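Long-range contacts in lipoprotein (Actinomyces odontolyticus, PDB 3UP9), which probably binds L-methionine as a membrane-anchored substrate-binding lipoprotein of the NlpA family, consistent with a role in methionine uptake: residues H86-G91 and A200-V205; T50-G55 and Y77-G82. All blocks are in the same frame, centred on the assembly; numbering follows the deposited sequence.

Overall arrangement
Both contacts feed into strand 201-207, one from each end. Contact 2 closes first along the chain, bringing the end of helix 46-53 against the residues around strand 79-81; contact 1 follows, joining strand 86-87 and the run after it to residues 200-205. Their centres lie 18 Å apart, yet they touch: strands 79-81 and 86-87 both pair antiparallel with strand 201-207 in the same mixed sheet, and V205 of contact 1 packs on F79 of contact 2. Contact 1 sits near the centre of the chain, at the bound selenomethionine, whereas contact 2 lies about 17 Å from that centre. Strand 201-207 thus connects the ligand pocket, at N202, with helix 46-53, where V205 touches L52.

Contact 1 of 2, residues H86-G91 and A200-V205; sequences HLEPLG and AVNVLV. With MSE (selenomethionine), chain B.
N202 grips the carbonyl oxygen of H86 twice, once with its backbone and once with its own amide. N202 N donates to H86 O at 2.8 Å, almost straight, while N202 ND2 reaches the same oxygen at 3.1 Å from above the carbonyl plane. The amide also lies stacked on the imidazole of H86, the two planes 11° apart, and N202 CB sits over that ring face, displaced from the ring centre. With H86 CG tucked between its backbone N and carbonyl carbon (chi1 69°), the ring can turn NE2 to E88 OE2, a bond of 2.9 Å in the ring plane that uses the anti lone pair of the carboxylate. This junction lines the selenomethionine pocket of a periplasmic-binding-protein-like fold. E88 OE1 takes the ligand's amino N at 2.6 Å, and N202 ND2 gives its other bond, 2.9 Å long, to the ligand's carboxylate O. H18 bonds to N202 OD1, and the backbone N of N176 to E88 OE1, so both pocket side chains have second partners. Beside them, a water accepts from E88 N and lies 2.8 Å from both A200 O and the ligand's carboxylate O, while L87 CD1 packs against A200 O at 3.4 Å.

Contact 2 of 2, residues T50-G55 and Y77-G82; sequences TALNDG and YNFEAG. With PG4 (tetraethylene glycol), chain D.
L52 presses a methyl group flat onto the ring of F79. Its CD2 stands over the ring centre, 3.7 Å from the centroid and only 10° off the normal, a CH-pi contact, and L52 CG comes within 3.7 Å of F79 CE1. L52 carries its CG opposite the backbone N (chi1 -179°), which sends the branch out from the helix toward the phenyl group. The other face of the ring is covered by CB of Y77 from its own segment, so the phenyl is sandwiched between two aliphatic groups. With a serine in place of F79, L52 CD2 would probably lose the surface it rests on, and a gap would be likely to open between the helix end and Y77. N53 packs its amide against the tyrosine at a steep angle, 68° between the planes, with N53 CG 3.5 Å from Y77 CD1 and ND2 at the ring edge.

The polar links run through bound molecules. A water joins the two hydroxyls, 2.8 Å from T50 OG1 and 2.6 Å from Y77 OH. Tetraethylene glycol, most likely a crystallisation additive, adds a further bridge: its O1 donates to N53 OD1 at 2.7 Å and accepts from the backbone N of N78.

Beyond T50, L52 and N53, helix 46-53 ends in a Schellman motif at G55. K207, at the end of strand 201-207, also bonds to N53 OD1. V205 of that strand touches both L52 and F79, while L68 and E72 of helix 65-75 pack on F79, so this phenyl lies where two helices meet the sheet.

Contact 1 of 2, residues H86-G91 and A200-V205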
loop_
_atom_site.group_PDB
_atom_site.type_symbol
_atom_site.label_atom_id
_atom_site.label_comp_id
_atom_site.label_asym_id
_atom_site.label_seq_id
_atom_site.Cartn_x
_atom_site.Cartn_y
_atom_site.Cartn_z
ATOM N N HIS A 86 4.674 -2.309 -8.379
ATOM C CA HIS A 86 5.158 -1.017 -8.010
ATOM C C HIS A 86 5.321 -0.892 -6.514
ATOM O O HIS A 86 4.763 -1.667 -5.751
ATOM C CB HIS A 86 4.198 0.055 -8.476
ATOM C CG HIS A 86 2.887 0.059 -7.733
ATOM N ND1 HIS A 86 1.825 -0.603 -8.168
ATOM C CD2 HIS A 86 2.514 0.671 -6.555
ATOM C CE1 HIS A 86 0.806 -0.432 -7.303
ATOM N NE2 HIS A 86 1.229 0.361 -6.328
ATOM N N LEU A 87 6.137 0.093 -6.135
ATOM C CA LEU A 87 6.370 0.513 -4.801
ATOM C C LEU A 87 5.738 1.890 -4.591
ATOM O O LEU A 87 5.781 2.756 -5.491
ATOM C CB LEU A 87 7.899 0.606 -4.600
ATOM C CG LEU A 87 8.458 1.112 -3.293
ATOM C CD1 LEU A 87 8.234 -0.005 -2.274
ATOM C CD2 LEU A 87 9.952 1.449 -3.480
ATOM N N GLU A 88 5.143 2.073 -3.411
ATOM C CA GLU A 88 4.670 3.374 -2.922
ATOM C C GLU A 88 5.473 3.752 -1.691
ATOM O O GLU A 88 5.162 3.237 -0.613
ATOM C CB GLU A 88 3.197 3.305 -2.504
ATOM C CG GLU A 88 2.158 3.271 -3.611
ATOM C CD GLU A 88 0.887 2.555 -3.170
ATOM O OE1 GLU A 88 0.444 2.764 -2.021
ATOM O OE2 GLU A 88 0.332 1.741 -3.946
ATOM N N PRO A 89 6.507 4.626 -1.829
ATOM C CA PRO A 89 7.239 5.021 -0.670
ATOM C C PRO A 89 6.335 5.556 0.485
ATOM O O PRO A 89 5.389 6.335 0.270
ATOM C CB PRO A 89 8.201 6.099 -1.218
ATOM C CG PRO A 89 8.376 5.774 -2.667
ATOM C CD PRO A 89 6.998 5.335 -3.033
ATOM N N LEU A 90 6.616 5.093 1.701
ATOM C CA LEU A 90 5.862 5.506 2.862
ATOM C C LEU A 90 6.350 6.879 3.264
ATOM O O LEU A 90 7.567 7.179 3.182
ATOM C CB LEU A 90 6.025 4.493 3.991
ATOM C CG LEU A 90 5.087 4.594 5.194
ATOM C CD1 LEU A 90 3.587 4.434 4.817
ATOM C CD2 LEU A 90 5.569 3.604 6.256
ATOM N N GLY A 91 5.418 7.738 3.658
ATOM C CA GLY A 91 5.790 9.079 4.071
ATOM C C GLY A 91 5.254 9.491 5.434
ATOM O O GLY A 91 4.259 8.964 5.928
ATOM N N ALA A 200 8.480 -3.748 0.204
ATOM C CA ALA A 200 7.046 -3.460 0.164
ATOM C C ALA A 200 6.497 -3.213 -1.234
ATOM O O ALA A 200 5.750 -2.227 -1.469
ATOM C CB ALA A 200 6.677 -2.294 1.096
ATOM N N VAL A 201 6.796 -4.135 -2.149
ATOM C CA VAL A 201 6.239 -4.068 -3.497
ATOM C C VAL A 201 4.793 -4.611 -3.509
ATOM O O VAL A 201 4.435 -5.588 -2.831
ATOM C CB VAL A 201 7.117 -4.822 -4.517
ATOM C CG1 VAL A 201 8.495 -4.163 -4.624
ATOM C CG2 VAL A 201 7.235 -6.306 -4.161
ATOM N N ASN A 202 3.977 -3.976 -4.340
ATOM C CA ASN A 202 2.569 -4.286 -4.495
ATOM C C ASN A 202 2.296 -5.372 -5.536
ATOM O O ASN A 202 2.760 -5.298 -6.650
ATOM C CB ASN A 202 1.805 -3.020 -4.915
ATOM C CG ASN A 202 1.630 -2.042 -3.791
ATOM O OD1 ASN A 202 0.536 -1.945 -3.201
ATOM N ND2 ASN A 202 2.694 -1.270 -3.510
ATOM N N VAL A 203 1.488 -6.359 -5.171
ATOM C CA VAL A 203 1.310 -7.560 -5.969
ATOM C C VAL A 203 -0.150 -7.892 -6.225
ATOM O O VAL A 203 -1.032 -7.492 -5.465
ATOM C CB VAL A 203 2.065 -8.774 -5.297
ATOM C CG1 VAL A 203 3.576 -8.591 -5.449
ATOM C CG2 VAL A 203 1.671 -8.920 -3.839
ATOM N N LEU A 204 -0.378 -8.608 -7.335
ATOM C CA LEU A 204 -1.690 -9.204 -7.680
ATOM C C LEU A 204 -1.805 -10.443 -6.802
ATOM O O LEU A 204 -0.831 -11.195 -6.690
ATOM C CB LEU A 204 -1.773 -9.609 -9.185
ATOM C CG LEU A 204 -3.134 -10.138 -9.639
ATOM C CD1 LEU A 204 -4.172 -9.049 -9.793
ATOM C CD2 LEU A 204 -2.969 -10.840 -10.976
ATOM N N VAL A 205 -2.937 -10.624 -6.125
ATOM C CA VAL A 205 -3.128 -11.788 -5.229
ATOM C C VAL A 205 -4.409 -12.440 -5.653
ATOM O O VAL A 205 -5.370 -11.759 -5.977
ATOM C CB VAL A 205 -3.120 -11.414 -3.703
ATOM C CG1 VAL A 205 -3.448 -12.612 -2.811
ATOM C CG2 VAL A 205 -1.821 -10.732 -3.314
HETATM N N MSE B 300 -0.677 0.484 -1.315
HETATM C CA MSE B 300 -0.053 0.255 0.007
HETATM C C MSE B 300 1.450 0.395 -0.008
HETATM O O MSE B 300 2.099 0.054 -1.033
HETATM O OXT MSE B 300 1.977 0.845 1.022
HETATM C CB MSE B 300 -0.395 -1.125 0.507
HETATM C CG MSE B 300 0.098 -1.422 1.958
HETATM SE SE MSE B 300 -0.376 -3.208 2.469
HETATM C CE MSE B 300 -2.360 -3.252 2.207
HETATM O O HOH W 1 4.873 0.358 -1.103
#

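Contact 2 of 2, residues T50-G55 and Y77-G82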
loop_
_atom_site.group_PDB
_atom_site.type_symbol
_atom_site.label_atom_id
_atom_site.label_comp_id
_atom_site.label_asym_id
_atom_site.label_seq_id
_atom_site.Cartn_x
_atom_site.Cartn_y
_atom_site.Cartn_z
ATOM N N THR A 50 -10.710 -10.344 2.624
ATOM C CA THR A 50 -11.920 -11.052 3.016
ATOM C C THR A 50 -12.773 -11.404 1.767
ATOM O O THR A 50 -13.218 -12.520 1.586
ATOM C CB THR A 50 -12.726 -10.197 4.059
ATOM O OG1 THR A 50 -11.977 -10.112 5.268
ATOM C CG2 THR A 50 -14.093 -10.793 4.367
ATOM N N ALA A 51 -12.988 -10.436 0.896
ATOM C CA ALA A 51 -13.751 -10.690 -0.342
ATOM C C ALA A 51 -13.056 -11.737 -1.210
ATOM O O ALA A 51 -13.751 -12.574 -1.745
ATOM C CB ALA A 51 -13.976 -9.392 -1.155
ATOM N N LEU A 52 -11.721 -11.666 -1.380
ATOM C CA LEU A 52 -10.966 -12.753 -2.097
ATOM C C LEU A 52 -11.164 -14.085 -1.398
ATOM O O LEU A 52 -11.482 -15.068 -2.031
ATOM C CB LEU A 52 -9.463 -12.463 -2.228
ATOM C CG LEU A 52 -8.627 -13.491 -2.958
ATOM C CD1 LEU A 52 -9.260 -13.704 -4.337
ATOM C CD2 LEU A 52 -7.146 -13.068 -3.019
ATOM N N ASN A 53 -11.048 -14.107 -0.072
ATOM C CA ASN A 53 -11.237 -15.350 0.665
ATOM C C ASN A 53 -12.620 -15.966 0.529
ATOM O O ASN A 53 -12.727 -17.189 0.397
ATOM C CB ASN A 53 -10.905 -15.256 2.165
ATOM C CG ASN A 53 -10.511 -16.623 2.736
ATOM O OD1 ASN A 53 -9.916 -17.407 2.003
ATOM N ND2 ASN A 53 -10.800 -16.895 4.023
ATOM N N ASP A 54 -13.659 -15.128 0.594
ATOM C CA ASP A 54 -15.037 -15.594 0.715
ATOM C C ASP A 54 -15.630 -15.902 -0.650
ATOM O O ASP A 54 -16.789 -16.252 -0.751
ATOM C CB ASP A 54 -15.921 -14.496 1.356
ATOM C CG ASP A 54 -15.541 -14.167 2.797
ATOM O OD1 ASP A 54 -14.716 -14.904 3.428
ATOM O OD2 ASP A 54 -16.058 -13.111 3.280
ATOM N N GLY A 55 -14.903 -15.659 -1.727
ATOM C CA GLY A 55 -15.454 -15.927 -3.048
ATOM C C GLY A 55 -16.098 -14.754 -3.797
ATOM O O GLY A 55 -16.808 -14.981 -4.718
ATOM N N TYR A 77 -5.003 -17.470 5.370
ATOM C CA TYR A 77 -5.451 -17.337 3.990
ATOM C C TYR A 77 -4.617 -18.221 3.057
ATOM O O TYR A 77 -3.396 -18.312 3.188
ATOM C CB TYR A 77 -5.422 -15.898 3.470
ATOM C CG TYR A 77 -6.381 -14.893 4.118
ATOM C CD1 TYR A 77 -7.720 -15.184 4.363
ATOM C CD2 TYR A 77 -5.962 -13.621 4.385
ATOM C CE1 TYR A 77 -8.564 -14.243 4.931
ATOM C CE2 TYR A 77 -6.800 -12.678 4.935
ATOM C CZ TYR A 77 -8.085 -12.991 5.217
ATOM O OH TYR A 77 -8.866 -11.994 5.771
ATOM N N ASN A 78 -5.298 -18.899 2.129
ATOM C CA ASN A 78 -4.603 -19.662 1.092
ATOM C C ASN A 78 -4.504 -18.845 -0.216
ATOM O O ASN A 78 -5.182 -19.152 -1.200
ATOM C CB ASN A 78 -5.247 -21.052 0.853
ATOM C CG ASN A 78 -4.500 -21.857 -0.202
ATOM O OD1 ASN A 78 -3.298 -21.722 -0.325
ATOM N ND2 ASN A 78 -5.180 -22.692 -0.920
ATOM N N PHE A 79 -3.617 -17.849 -0.235
ATOM C CA PHE A 79 -3.414 -17.010 -1.400
ATOM C C PHE A 79 -2.080 -17.250 -2.149
ATOM O O PHE A 79 -1.110 -17.797 -1.634
ATOM C CB PHE A 79 -3.491 -15.536 -1.002
ATOM C CG PHE A 79 -4.819 -15.097 -0.430
ATOM C CD1 PHE A 79 -5.998 -15.796 -0.659
ATOM C CD2 PHE A 79 -4.873 -13.983 0.324
ATOM C CE1 PHE A 79 -7.196 -15.361 -0.122
ATOM C CE2 PHE A 79 -6.074 -13.523 0.849
ATOM C CZ PHE A 79 -7.237 -14.216 0.629
ATOM N N GLU A 80 -2.075 -16.811 -3.400
ATOM C CA GLU A 80 -0.938 -16.879 -4.278
ATOM C C GLU A 80 -0.717 -15.463 -4.815
ATOM O O GLU A 80 -1.675 -14.751 -5.087
ATOM C CB GLU A 80 -1.215 -17.824 -5.440
ATOM C CG GLU A 80 -1.809 -19.159 -5.106
ATOM C CD GLU A 80 -1.043 -19.989 -4.090
ATOM O OE1 GLU A 80 0.205 -19.993 -4.092
ATOM O OE2 GLU A 80 -1.733 -20.655 -3.275
ATOM N N ALA A 81 0.536 -15.047 -4.930
ATOM C CA ALA A 81 0.895 -13.705 -5.376
ATOM C C ALA A 81 1.849 -13.716 -6.583
ATOM O O ALA A 81 2.673 -14.639 -6.816
ATOM C CB ALA A 81 1.492 -12.892 -4.261
ATOM N N GLY A 82 1.712 -12.632 -7.323
ATOM C CA GLY A 82 2.526 -12.322 -8.453
ATOM C C GLY A 82 3.732 -11.517 -8.101
ATOM O O GLY A 82 3.982 -11.251 -6.924
HETATM O O1 PG4 D . -8.234 -19.475 2.387
HETATM C C1 PG4 D . -8.602 -20.606 3.219
HETATM C C2 PG4 D . -9.293 -20.257 4.540
HETATM O O2 PG4 D . -8.646 -19.279 5.383
HETATM C C3 PG4 D . -9.237 -19.101 6.673
HETATM C C4 PG4 D . -9.598 -17.637 6.943
HETATM O O3 PG4 D . -10.986 -17.458 7.305
HETATM O O HOH W 2 -11.347 -12.743 6.043
#